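Local coordinates for manganese-binding protein (Chlamydia trachomatis, PDB 6NSI), which binds iron, manganese and nickel ions, with a preference for ferrous iron, and delivers them to the permease of an ABC transporter for import, at residues A[152-157]-A[276-281]; A[163-168]-A[215-220]; A[222-227]-A[249-254]. One frame throughout, in Å; residues are numbered along the deposited sequence.

Interaction 1: A[152-157]-A[276-281]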
ATOM      1  N   ARG A 152      10.176   8.389  12.616  1.00 32.74           N
ATOM      2  CA  ARG A 152      11.191   9.363  12.998  1.00 34.29           C
ATOM      3  C   ARG A 152      11.616  10.216  11.810  1.00 30.86           C
ATOM      4  O   ARG A 152      11.728  11.446  11.931  1.00 29.18           O
ATOM      5  CB  ARG A 152      12.397   8.650  13.620  1.00 39.49           C
ATOM      6  CG  ARG A 152      12.194   8.229  15.085  1.00 48.35           C
ATOM      7  CD  ARG A 152      13.050   7.007  15.469  1.00 54.54           C
ATOM      8  NE  ARG A 152      14.171   6.819  14.541  1.00 60.87           N
ATOM      9  CZ  ARG A 152      14.675   5.637  14.167  1.00 59.29           C
ATOM     10  NH1 ARG A 152      14.165   4.499  14.633  1.00 47.53           N
ATOM     11  NH2 ARG A 152      15.693   5.596  13.307  1.00 59.54           N
ATOM     12  N   SER A 153      11.857   9.590  10.653  1.00 29.76           N
ATOM     13  CA  SER A 153      12.255  10.349   9.468  1.00 32.15           C
ATOM     14  C   SER A 153      11.145  11.293   9.024  1.00 27.35           C
ATOM     15  O   SER A 153      11.381  12.482   8.771  1.00 26.42           O
ATOM     16  CB  SER A 153      12.625   9.403   8.325  1.00 34.66           C
ATOM     17  OG  SER A 153      13.715   8.565   8.676  1.00 34.50           O
ATOM     18  N   LEU A 154       9.925  10.778   8.928  1.00 24.38           N
ATOM     19  CA  LEU A 154       8.827  11.606   8.458  1.00 24.23           C
ATOM     20  C   LEU A 154       8.490  12.703   9.452  1.00 28.44           C
ATOM     21  O   LEU A 154       7.945  13.737   9.056  1.00 28.76           O
ATOM     22  CB  LEU A 154       7.623  10.718   8.148  1.00 24.86           C
ATOM     23  CG  LEU A 154       7.884   9.799   6.929  1.00 20.70           C
ATOM     24  CD1 LEU A 154       6.901   8.619   6.830  1.00 21.72           C
ATOM     25  CD2 LEU A 154       7.865  10.598   5.649  1.00 17.71           C
ATOM     26  N   SER A 155       8.862  12.526  10.723  1.00 29.52           N
ATOM     27  CA  SER A 155       8.641  13.564  11.723  1.00 28.11           C
ATOM     28  C   SER A 155       9.527  14.781  11.525  1.00 28.53           C
ATOM     29  O   SER A 155       9.256  15.823  12.128  1.00 26.89           O
ATOM     30  CB  SER A 155       8.870  12.998  13.118  1.00 28.88           C
ATOM     31  OG  SER A 155       7.688  12.355  13.541  1.00 41.06           O
ATOM     32  N   THR A 156      10.574  14.677  10.705  1.00 28.25           N
ATOM     33  CA  THR A 156      11.454  15.815  10.449  1.00 35.59           C
ATOM     34  C   THR A 156      10.903  16.748   9.369  1.00 31.70           C
ATOM     35  O   THR A 156      11.420  17.859   9.195  1.00 28.80           O
ATOM     36  CB  THR A 156      12.860  15.317  10.054  1.00 35.59           C
ATOM     37  OG1 THR A 156      12.817  14.719   8.754  1.00 31.54           O
ATOM     38  CG2 THR A 156      13.397  14.273  11.065  1.00 31.12           C
ATOM     39  N   ILE A 157       9.889  16.317   8.628  1.00 30.35           N
ATOM     40  CA  ILE A 157       9.205  17.192   7.680  1.00 27.10           C
ATOM     41  C   ILE A 157       8.609  18.362   8.447  1.00 27.85           C
ATOM     42  O   ILE A 157       7.783  18.135   9.342  1.00 28.80           O
ATOM     43  CB  ILE A 157       8.102  16.433   6.925  1.00 23.79           C
ATOM     44  CG1 ILE A 157       8.709  15.304   6.103  1.00 23.71           C
ATOM     45  CG2 ILE A 157       7.245  17.423   6.070  1.00 24.40           C
ATOM     46  CD1 ILE A 157       7.654  14.399   5.470  1.00 23.32           C
ATOM     47  N   THR A 276      11.912   9.396  -0.320  1.00 21.38           N
ATOM     48  CA  THR A 276      11.412  10.352  -1.300  1.00 24.79           C
ATOM     49  C   THR A 276      10.500  11.395  -0.650  1.00 24.53           C
ATOM     50  O   THR A 276      10.704  12.602  -0.814  1.00 22.66           O
ATOM     51  CB  THR A 276      10.694   9.594  -2.421  1.00 27.81           C
ATOM     52  OG1 THR A 276      11.631   8.689  -3.024  1.00 30.00           O
ATOM     53  CG2 THR A 276      10.142  10.563  -3.512  1.00 25.29           C
ATOM     54  N   ILE A 277       9.510  10.951   0.123  1.00 28.37           N
ATOM     55  CA  ILE A 277       8.580  11.913   0.712  1.00 20.86           C
ATOM     56  C   ILE A 277       9.296  12.807   1.725  1.00 23.39           C
ATOM     57  O   ILE A 277       9.101  14.029   1.739  1.00 23.40           O
ATOM     58  CB  ILE A 277       7.383  11.161   1.323  1.00 19.11           C
ATOM     59  CG1 ILE A 277       6.568  10.528   0.183  1.00 19.64           C
ATOM     60  CG2 ILE A 277       6.513  12.093   2.232  1.00 17.50           C
ATOM     61  CD1 ILE A 277       5.391   9.740   0.644  1.00 20.30           C
ATOM     62  N   THR A 278      10.153  12.225   2.569  1.00 23.11           N
ATOM     63  CA  THR A 278      10.859  13.023   3.576  1.00 23.58           C
ATOM     64  C   THR A 278      11.735  14.088   2.923  1.00 28.63           C
ATOM     65  O   THR A 278      11.685  15.268   3.297  1.00 27.60           O
ATOM     66  CB  THR A 278      11.704  12.116   4.486  1.00 27.32           C
ATOM     67  OG1 THR A 278      10.865  11.131   5.098  1.00 21.07           O
ATOM     68  CG2 THR A 278      12.384  12.923   5.604  1.00 24.79           C
ATOM     69  N   GLU A 279      12.532  13.697   1.922  1.00 23.06           N
ATOM     70  CA  GLU A 279      13.463  14.655   1.326  1.00 26.18           C
ATOM     71  C   GLU A 279      12.728  15.761   0.580  1.00 26.88           C
ATOM     72  O   GLU A 279      13.091  16.942   0.685  1.00 29.26           O
ATOM     73  CB  GLU A 279      14.431  13.940   0.379  1.00 32.98           C
ATOM     74  CG  GLU A 279      15.627  13.312   1.073  1.00 42.87           C
ATOM     75  CD  GLU A 279      16.506  12.521   0.116  1.00 55.25           C
ATOM     76  OE1 GLU A 279      16.237  12.539  -1.111  1.00 52.77           O
ATOM     77  OE2 GLU A 279      17.460  11.873   0.599  1.00 54.61           O
ATOM     78  N   GLU A 280      11.694  15.405  -0.185  1.00 24.75           N
ATOM     79  CA  GLU A 280      11.047  16.409  -1.027  1.00 23.78           C
ATOM     80  C   GLU A 280      10.210  17.383  -0.211  1.00 22.88           C
ATOM     81  O   GLU A 280      10.071  18.547  -0.610  1.00 24.73           O
ATOM     82  CB  GLU A 280      10.184  15.737  -2.094  1.00 19.05           C
ATOM     83  CG  GLU A 280      10.994  14.914  -3.105  1.00 28.29           C
ATOM     84  CD  GLU A 280      11.583  15.748  -4.234  1.00 34.42           C
ATOM     85  OE1 GLU A 280      11.954  15.157  -5.273  1.00 38.92           O
ATOM     86  OE2 GLU A 280      11.678  16.995  -4.085  1.00 35.11           O
ATOM     87  N   LEU A 281       9.645  16.939   0.918  1.00 22.95           N
ATOM     88  CA  LEU A 281       8.871  17.815   1.802  1.00 26.59           C
ATOM     89  C   LEU A 281       9.735  18.544   2.844  1.00 27.64           C
ATOM     90  O   LEU A 281       9.197  19.252   3.708  1.00 27.27           O
ATOM     91  CB  LEU A 281       7.756  17.020   2.488  1.00 18.03           C
ATOM     92  CG  LEU A 281       6.715  16.530   1.447  1.00 19.68           C
ATOM     93  CD1 LEU A 281       5.561  15.844   2.132  1.00 23.84           C
ATOM     94  CD2 LEU A 281       6.210  17.682   0.630  1.00 19.43           C
TER
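Helix 129-154, consistent with the long linking helix of the solute-binding protein 9 family, runs out into a type I turn, L154 to I157, and this outgoing end packs against the last turn of helix 266-280. No hydrogen bond joins the two segments; the contact is made by aliphatic side chains with the threonine T278 at the middle. T278 OG1 is 3.1 Å from L154 CD2, but the hydroxyl is spent within its own helix, bonding to the carbonyl of V274, so it meets leucine while already satisfied. With chi1 at -57°, OG1 lies anti to the carbonyl carbon and CG2 anti to the backbone N; this methyl reaches the other segment, 3.4 Å from S153 O and 3.7 Å from T156 OG1. A threonine suits the place because one branch hydrogen-bonds to a carbonyl of its own helix while the other lies against the neighbour. T156 OG1 donates to S153 O at 2.7 Å, in the carbonyl plane, and T156 N bonds to the same oxygen, so two donors hold S153 O where the helix runs out. The turn itself is closed by I157 N to L154 O, 3.3 Å. Toward the C-terminal end of helix 266-280, I157 CG2 lies 3.6 Å from L281 CB, the two side chains running slantwise to one another, while I157 CD1 tucks in beside T278 CA, I277 CG2 and L281 CB. L154 CD2 also meets I277 CG2, at 4.0 Å. Beyond the pair, helix 172-178 completes the core, F174 touching both L154 and I277 and Y178 touching L154. The C-terminal tail is tied on as well, through T284 N to T156 OG1 and L286 N to S153 OG, while N161 bonds the L281 carbonyl where helix 266-280 ends.

Interaction 2: A[163-168]-A[215-220]. With FE (Fe (III) ion), chain B; NA (sodium ion), chain C.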
ATOM      1  N   TYR A 163       1.793  17.928   3.667  1.00 21.57           N
ATOM      2  CA  TYR A 163       0.639  17.940   2.769  1.00 18.00           C
ATOM      3  C   TYR A 163       1.088  17.148   1.555  1.00 19.62           C
ATOM      4  O   TYR A 163       2.009  17.583   0.844  1.00 21.02           O
ATOM      5  CB  TYR A 163       0.224  19.373   2.398  1.00 21.91           C
ATOM      6  CG  TYR A 163      -0.290  20.144   3.595  1.00 21.97           C
ATOM      7  CD1 TYR A 163      -1.610  20.018   4.003  1.00 22.21           C
ATOM      8  CD2 TYR A 163       0.559  20.959   4.342  1.00 23.15           C
ATOM      9  CE1 TYR A 163      -2.091  20.696   5.121  1.00 25.26           C
ATOM     10  CE2 TYR A 163       0.097  21.646   5.464  1.00 27.17           C
ATOM     11  CZ  TYR A 163      -1.227  21.509   5.842  1.00 30.25           C
ATOM     12  OH  TYR A 163      -1.693  22.177   6.940  1.00 37.00           O
ATOM     13  N   LEU A 164       0.487  15.972   1.365  1.00 17.79           N
ATOM     14  CA  LEU A 164       0.974  14.956   0.436  1.00 20.47           C
ATOM     15  C   LEU A 164       0.054  14.874  -0.782  1.00 19.40           C
ATOM     16  O   LEU A 164      -1.062  14.341  -0.696  1.00 19.69           O
ATOM     17  CB  LEU A 164       1.078  13.599   1.137  1.00 18.72           C
ATOM     18  CG  LEU A 164       1.533  12.425   0.260  1.00 19.12           C
ATOM     19  CD1 LEU A 164       2.912  12.692  -0.358  1.00 20.49           C
ATOM     20  CD2 LEU A 164       1.520  11.161   1.096  1.00 23.84           C
ATOM     21  N   VAL A 165       0.533  15.376  -1.917  1.00 19.39           N
ATOM     22  CA  VAL A 165      -0.241  15.386  -3.157  1.00 19.31           C
ATOM     23  C   VAL A 165       0.288  14.266  -4.048  1.00 20.83           C
ATOM     24  O   VAL A 165       1.446  14.302  -4.476  1.00 21.64           O
ATOM     25  CB  VAL A 165      -0.152  16.749  -3.870  1.00 20.12           C
ATOM     26  CG1 VAL A 165      -0.981  16.724  -5.168  1.00 15.84           C
ATOM     27  CG2 VAL A 165      -0.625  17.888  -2.948  1.00 17.60           C
ATOM     28  N   THR A 166      -0.547  13.274  -4.335  1.00 18.81           N
ATOM     29  CA  THR A 166      -0.131  12.123  -5.125  1.00 19.97           C
ATOM     30  C   THR A 166      -1.074  11.895  -6.303  1.00 19.27           C
ATOM     31  O   THR A 166      -2.059  12.611  -6.490  1.00 22.87           O
ATOM     32  CB  THR A 166      -0.083  10.850  -4.279  1.00 21.41           C
ATOM     33  OG1 THR A 166      -1.425  10.508  -3.890  1.00 19.43           O
ATOM     34  CG2 THR A 166       0.797  11.072  -3.043  1.00 21.14           C
ATOM     35  N   GLY A 167      -0.738  10.869  -7.101  1.00 20.94           N
ATOM     36  CA  GLY A 167      -1.505  10.579  -8.301  1.00 21.36           C
ATOM     37  C   GLY A 167      -2.905  10.071  -7.999  1.00 28.26           C
ATOM     38  O   GLY A 167      -3.889  10.582  -8.551  1.00 16.68           O
ATOM     39  N   HIS A 168      -3.012   9.019  -7.167  1.00 19.37           N
ATOM     40  CA  HIS A 168      -4.304   8.591  -6.641  1.00 20.00           C
ATOM     41  C   HIS A 168      -4.201   8.424  -5.132  1.00 21.18           C
ATOM     42  O   HIS A 168      -3.143   8.633  -4.534  1.00 19.67           O
ATOM     43  CB  HIS A 168      -4.847   7.324  -7.344  1.00 21.98           C
ATOM     44  CG  HIS A 168      -4.245   6.013  -6.911  1.00 24.37           C
ATOM     45  ND1 HIS A 168      -2.914   5.690  -7.109  1.00 25.98           N
ATOM     46  CD2 HIS A 168      -4.833   4.891  -6.418  1.00 20.77           C
ATOM     47  CE1 HIS A 168      -2.699   4.448  -6.701  1.00 23.83           C
ATOM     48  NE2 HIS A 168      -3.844   3.944  -6.280  1.00 20.26           N
ATOM     49  N   VAL A 215      -5.557  21.791  -7.549  1.00 23.04           N
ATOM     50  CA  VAL A 215      -4.887  23.081  -7.750  1.00 22.70           C
ATOM     51  C   VAL A 215      -5.181  24.037  -6.592  1.00 26.80           C
ATOM     52  O   VAL A 215      -4.280  24.703  -6.060  1.00 26.27           O
ATOM     53  CB  VAL A 215      -5.298  23.678  -9.113  1.00 30.39           C
ATOM     54  CG1 VAL A 215      -4.947  25.172  -9.206  1.00 27.51           C
ATOM     55  CG2 VAL A 215      -4.634  22.896 -10.247  1.00 24.51           C
ATOM     56  N   GLU A 216      -6.446  24.117  -6.172  1.00 26.08           N
ATOM     57  CA  GLU A 216      -6.782  25.007  -5.062  1.00 28.23           C
ATOM     58  C   GLU A 216      -6.162  24.521  -3.754  1.00 30.22           C
ATOM     59  O   GLU A 216      -5.716  25.332  -2.925  1.00 26.07           O
ATOM     60  CB  GLU A 216      -8.300  25.131  -4.941  1.00 32.00           C
ATOM     61  CG  GLU A 216      -8.963  25.825  -6.142  1.00 29.56           C
ATOM     62  CD  GLU A 216     -10.415  26.215  -5.878  1.00 34.49           C
ATOM     63  OE1 GLU A 216     -11.153  25.445  -5.229  1.00 32.04           O
ATOM     64  OE2 GLU A 216     -10.828  27.291  -6.331  1.00 31.21           O
ATOM     65  N   TYR A 217      -6.129  23.203  -3.548  1.00 25.19           N
ATOM     66  CA  TYR A 217      -5.444  22.649  -2.380  1.00 21.81           C
ATOM     67  C   TYR A 217      -3.968  23.016  -2.384  1.00 25.22           C
ATOM     68  O   TYR A 217      -3.414  23.388  -1.343  1.00 25.95           O
ATOM     69  CB  TYR A 217      -5.621  21.134  -2.359  1.00 23.96           C
ATOM     70  CG  TYR A 217      -4.933  20.358  -1.247  1.00 21.71           C
ATOM     71  CD1 TYR A 217      -3.591  19.997  -1.351  1.00 23.86           C
ATOM     72  CD2 TYR A 217      -5.649  19.907  -0.140  1.00 23.18           C
ATOM     73  CE1 TYR A 217      -2.961  19.223  -0.354  1.00 20.17           C
ATOM     74  CE2 TYR A 217      -5.026  19.138   0.871  1.00 25.74           C
ATOM     75  CZ  TYR A 217      -3.685  18.806   0.749  1.00 20.07           C
ATOM     76  OH  TYR A 217      -3.043  18.029   1.721  1.00 18.24           O
ATOM     77  N   ILE A 218      -3.310  22.897  -3.541  1.00 22.10           N
ATOM     78  CA  ILE A 218      -1.885  23.229  -3.631  1.00 23.54           C
ATOM     79  C   ILE A 218      -1.658  24.692  -3.253  1.00 26.17           C
ATOM     80  O   ILE A 218      -0.746  25.022  -2.488  1.00 25.40           O
ATOM     81  CB  ILE A 218      -1.360  22.915  -5.047  1.00 24.23           C
ATOM     82  CG1 ILE A 218      -1.058  21.429  -5.200  1.00 22.16           C
ATOM     83  CG2 ILE A 218      -0.133  23.764  -5.399  1.00 24.46           C
ATOM     84  CD1 ILE A 218      -0.865  21.043  -6.659  1.00 19.65           C
ATOM     85  N   SER A 219      -2.507  25.585  -3.748  1.00 24.53           N
ATOM     86  CA  SER A 219      -2.309  26.995  -3.450  1.00 31.03           C
ATOM     87  C   SER A 219      -2.746  27.340  -2.024  1.00 30.37           C
ATOM     88  O   SER A 219      -2.122  28.192  -1.381  1.00 30.80           O
ATOM     89  CB  SER A 219      -3.035  27.854  -4.494  1.00 35.40           C
ATOM     90  OG  SER A 219      -4.375  28.070  -4.128  1.00 41.82           O
ATOM     91  N   ALA A 220      -3.770  26.668  -1.494  1.00 26.73           N
ATOM     92  CA  ALA A 220      -4.189  26.942  -0.123  1.00 27.63           C
ATOM     93  C   ALA A 220      -3.122  26.510   0.870  1.00 35.12           C
ATOM     94  O   ALA A 220      -2.865  27.213   1.851  1.00 29.34           O
ATOM     95  CB  ALA A 220      -5.515  26.241   0.188  1.00 29.41           C
TER
HETATM   96 FE    FE B 401      -4.270   1.872  -5.519  1.00 24.07          FE
HETATM   97 NA    NA C 402      -0.860  30.111  -1.194  1.00 32.10          NA
HETATM   98  O   HOH W   1      -1.676  29.882   1.173  1.00 38.99           O
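Y217 reaches from helix 208-221 toward the strand, its phenol slanting across Y163 and passing V165 in the opposite sense. With CG anti to the backbone N (chi1 178°), the ring is carried out from the helix until its OH lies at the edge of the Y163 ring, near that ring's plane, 3.3 Å from Y163 CD1. The rings are therefore not stacked: a hydroxyl meets a C-H edge. Next to it V165 CG2 touches the Y217 ring at CE1, 3.7 Å away, and the same methyl approaches I218 CG1 at 4.2 Å. Valine suits strand 164-165 here, since a beta-branched residue fits an extended backbone and its CG2 lies against both Y217 and I218.

Each segment also bears a metal ligand. H168 NE2 binds the ferric ion at 2.2 Å, with H36, H102 and D260 completing the protein ligands, and H168 ND1 is hydrogen-bonded to E229. S219 O binds sodium at 2.3 Å. Across the segments the contact is apolar, and the Y217 hydroxyl is hydrogen-bonded to S192 O, outside the two segments; the phenol thus offers its ring carbons to V165 and Y163 while its polar end remains satisfied.

Interaction 3: A[222-227]-A[249-254]. With NA (sodium ion), chain C.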
ATOM      1  N   ASP A 222       0.132  25.916   0.063  1.00 24.91           N
ATOM      2  CA  ASP A 222       1.470  26.274  -0.411  1.00 30.74           C
ATOM      3  C   ASP A 222       2.328  25.037  -0.630  1.00 25.28           C
ATOM      4  O   ASP A 222       3.491  24.984  -0.230  1.00 22.99           O
ATOM      5  CB  ASP A 222       2.156  27.234   0.561  1.00 30.19           C
ATOM      6  CG  ASP A 222       1.368  28.490   0.764  1.00 32.97           C
ATOM      7  OD1 ASP A 222       1.045  29.118  -0.260  1.00 33.79           O
ATOM      8  OD2 ASP A 222       1.075  28.850   1.931  1.00 31.77           O
ATOM      9  N   VAL A 223       1.737  24.018  -1.260  1.00 24.33           N
ATOM     10  CA  VAL A 223       2.477  22.815  -1.598  1.00 20.52           C
ATOM     11  C   VAL A 223       3.464  23.146  -2.715  1.00 25.09           C
ATOM     12  O   VAL A 223       3.092  23.756  -3.723  1.00 26.01           O
ATOM     13  CB  VAL A 223       1.495  21.706  -2.022  1.00 18.68           C
ATOM     14  CG1 VAL A 223       2.235  20.498  -2.504  1.00 20.80           C
ATOM     15  CG2 VAL A 223       0.550  21.328  -0.887  1.00 18.72           C
ATOM     16  N   GLU A 224       4.728  22.733  -2.558  1.00 21.71           N
ATOM     17  CA  GLU A 224       5.732  23.050  -3.563  1.00 27.64           C
ATOM     18  C   GLU A 224       6.061  21.884  -4.481  1.00 30.79           C
ATOM     19  O   GLU A 224       6.645  22.101  -5.550  1.00 28.97           O
ATOM     20  CB  GLU A 224       7.029  23.528  -2.896  1.00 32.16           C
ATOM     21  CG  GLU A 224       6.863  24.728  -1.995  1.00 28.35           C
ATOM     22  CD  GLU A 224       8.075  24.915  -1.094  1.00 38.30           C
ATOM     23  OE1 GLU A 224       9.218  24.804  -1.596  1.00 32.20           O
ATOM     24  OE2 GLU A 224       7.889  25.128   0.119  1.00 32.11           O
ATOM     25  N   VAL A 225       5.695  20.662  -4.096  1.00 27.23           N
ATOM     26  CA  VAL A 225       6.036  19.476  -4.861  1.00 29.43           C
ATOM     27  C   VAL A 225       4.867  18.496  -4.812  1.00 26.84           C
ATOM     28  O   VAL A 225       4.142  18.403  -3.815  1.00 25.96           O
ATOM     29  CB  VAL A 225       7.352  18.849  -4.326  1.00 28.55           C
ATOM     30  CG1 VAL A 225       7.265  18.675  -2.827  1.00 27.00           C
ATOM     31  CG2 VAL A 225       7.672  17.539  -5.039  1.00 24.27           C
ATOM     32  N   VAL A 226       4.678  17.774  -5.920  1.00 22.94           N
ATOM     33  CA  VAL A 226       3.668  16.732  -6.037  1.00 25.27           C
ATOM     34  C   VAL A 226       4.372  15.452  -6.481  1.00 24.32           C
ATOM     35  O   VAL A 226       5.447  15.489  -7.075  1.00 25.77           O
ATOM     36  CB  VAL A 226       2.559  17.141  -7.029  1.00 28.33           C
ATOM     37  CG1 VAL A 226       1.959  18.491  -6.626  1.00 21.01           C
ATOM     38  CG2 VAL A 226       3.130  17.239  -8.445  1.00 25.22           C
ATOM     39  N   PHE A 227       3.746  14.309  -6.215  1.00 24.54           N
ATOM     40  CA  PHE A 227       4.411  13.019  -6.377  1.00 24.58           C
ATOM     41  C   PHE A 227       3.727  12.170  -7.448  1.00 23.25           C
ATOM     42  O   PHE A 227       2.603  11.701  -7.250  1.00 21.03           O
ATOM     43  CB  PHE A 227       4.443  12.262  -5.050  1.00 24.80           C
ATOM     44  CG  PHE A 227       5.242  12.955  -3.975  1.00 25.54           C
ATOM     45  CD1 PHE A 227       4.655  13.948  -3.182  1.00 22.45           C
ATOM     46  CD2 PHE A 227       6.575  12.615  -3.753  1.00 24.07           C
ATOM     47  CE1 PHE A 227       5.386  14.579  -2.167  1.00 22.03           C
ATOM     48  CE2 PHE A 227       7.326  13.257  -2.726  1.00 19.94           C
ATOM     49  CZ  PHE A 227       6.729  14.232  -1.949  1.00 22.52           C
ATOM     50  N   LYS A 249       5.729  28.626  -7.296  1.00 54.68           N
ATOM     51  CA  LYS A 249       6.609  27.494  -7.560  1.00 56.94           C
ATOM     52  C   LYS A 249       5.922  26.165  -7.242  1.00 47.81           C
ATOM     53  O   LYS A 249       5.311  26.002  -6.177  1.00 39.98           O
ATOM     54  CB  LYS A 249       7.903  27.644  -6.757  1.00 57.48           C
ATOM     55  CG  LYS A 249       8.832  28.688  -7.360  1.00 52.63           C
ATOM     56  CD  LYS A 249      10.100  28.852  -6.555  1.00 52.08           C
ATOM     57  CE  LYS A 249      10.390  30.323  -6.342  1.00 51.13           C
ATOM     58  NZ  LYS A 249      11.604  30.791  -7.079  1.00 58.63           N
ATOM     59  N   ILE A 250       6.027  25.217  -8.180  1.00 45.98           N
ATOM     60  CA  ILE A 250       5.452  23.877  -8.068  1.00 36.04           C
ATOM     61  C   ILE A 250       6.208  22.948  -9.018  1.00 42.92           C
ATOM     62  O   ILE A 250       6.426  23.272 -10.192  1.00 41.16           O
ATOM     63  CB  ILE A 250       3.940  23.880  -8.377  1.00 40.42           C
ATOM     64  CG1 ILE A 250       3.377  22.473  -8.268  1.00 33.29           C
ATOM     65  CG2 ILE A 250       3.668  24.398  -9.782  1.00 44.07           C
ATOM     66  CD1 ILE A 250       3.592  21.841  -6.921  1.00 37.08           C
ATOM     67  N   ARG A 251       6.622  21.791  -8.520  1.00 36.90           N
ATOM     68  CA  ARG A 251       7.431  20.873  -9.301  1.00 36.80           C
ATOM     69  C   ARG A 251       6.958  19.451  -9.044  1.00 35.53           C
ATOM     70  O   ARG A 251       6.219  19.180  -8.094  1.00 28.75           O
ATOM     71  CB  ARG A 251       8.908  21.002  -8.940  1.00 31.75           C
ATOM     72  CG  ARG A 251       9.156  20.648  -7.480  1.00 34.27           C
ATOM     73  CD  ARG A 251      10.520  21.082  -6.991  1.00 38.50           C
ATOM     74  NE  ARG A 251      10.913  20.265  -5.847  1.00 47.63           N
ATOM     75  CZ  ARG A 251      10.739  20.614  -4.575  1.00 47.72           C
ATOM     76  NH1 ARG A 251      10.183  21.792  -4.259  1.00 38.22           N
ATOM     77  NH2 ARG A 251      11.126  19.780  -3.616  1.00 39.62           N
ATOM     78  N   LEU A 252       7.399  18.541  -9.908  1.00 27.26           N
ATOM     79  CA  LEU A 252       7.224  17.108  -9.711  1.00 29.47           C
ATOM     80  C   LEU A 252       8.376  16.580  -8.870  1.00 28.26           C
ATOM     81  O   LEU A 252       9.518  17.023  -9.022  1.00 30.84           O
ATOM     82  CB  LEU A 252       7.188  16.366 -11.054  1.00 32.94           C
ATOM     83  CG  LEU A 252       6.245  16.804 -12.182  1.00 31.98           C
ATOM     84  CD1 LEU A 252       6.676  16.155 -13.501  1.00 38.69           C
ATOM     85  CD2 LEU A 252       4.783  16.454 -11.866  1.00 33.92           C
ATOM     86  N   ALA A 253       8.078  15.630  -7.984  1.00 27.75           N
ATOM     87  CA  ALA A 253       9.141  15.009  -7.209  1.00 32.87           C
ATOM     88  C   ALA A 253      10.119  14.314  -8.145  1.00 31.23           C
ATOM     89  O   ALA A 253       9.762  13.901  -9.252  1.00 32.17           O
ATOM     90  CB  ALA A 253       8.565  14.020  -6.197  1.00 30.24           C
ATOM     91  N   LYS A 254      11.374  14.205  -7.703  1.00 30.16           N
ATOM     92  CA  LYS A 254      12.405  13.626  -8.557  1.00 42.27           C
ATOM     93  C   LYS A 254      12.100  12.164  -8.869  1.00 45.69           C
ATOM     94  O   LYS A 254      11.991  11.775 -10.037  1.00 50.27           O
ATOM     95  CB  LYS A 254      13.776  13.767  -7.894  1.00 47.62           C
ATOM     96  CG  LYS A 254      14.506  15.069  -8.205  1.00 61.84           C
ATOM     97  CD  LYS A 254      15.007  15.108  -9.657  1.00 63.91           C
ATOM     98  CE  LYS A 254      14.741  16.468 -10.293  1.00 59.68           C
ATOM     99  NZ  LYS A 254      14.367  16.343 -11.725  1.00 54.58           N
TER
HETATM  100 NA    NA C 402      -0.860  30.111  -1.194  1.00 32.10          NA
HETATM  101  O   HOH W   1      -1.676  29.882   1.173  1.00 38.99           O
HETATM  102  O   HOH W   2       8.628  23.940  -6.260  1.00 35.70           O
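E224 O is gripped by two donors: the backbone N of R251, 3.0 Å away and tilted 27° from the carbonyl plane, and a water at 2.8 Å. That water also makes a weak bond to R251 NH1, lying at the edge of the guanidinium. Two further backbone bonds continue the pairing, V226 N to R251 O at 3.0 Å and A253 N to V226 O at 2.8 Å, both nearly in line with the carbonyl. R251 CG lies between the backbone N and the carbonyl carbon (chi1 62°), and the extended chain carries the guanidinium across V225, whose CB sits 3.8 Å above the centre of the guanidinium plane. E224 OE1 is 4.1 Å from R251 NH1, beyond a salt bridge; the firm ionic partner of R251 is E280, through NH2. On the other face, V226 CG1 meets I250 CD1 at 3.7 Å and its CG2 packs on L252, with V241 of helix 235-242 covering these residues. A253, small enough to lie close by, brings CB within 3.5 Å of F227 CD2. Beta-branched valines suit the extended backbone of strand 225-226. At the start of the segment D222, with positive phi just past helix 208-221, binds sodium through OD1. Two parallel strands joined through helix 235-242 form a beta-alpha-beta crossover, the unit from which the alpha/beta lobes of solute-binding proteins are built.

Overall arrangement
Along the chain, interaction 2 closes before interaction 3 opens, and both are nested inside the loop closed by interaction 1. The centres of interactions 2 and 3 are about 9 Å apart. Those of interactions 1 and 2 are about 17 Å apart. Those of interactions 1 and 3 are about 14 Å apart. V165 O to F227 N, 2.9 Å, links strand 164-165 to strand 225-226, while S219 and D222 share one sodium ion. Interaction 1 meets the others through helix 266-280: I277 packs on L164, K254 N probably hydrogen-bonds to E280 OE1 (2.7 Å), and E280 O packs on V225 CG1. The three contacts thus join the long helix, the last helix and the strands, probably of one lobe, from which H168 reaches the iron.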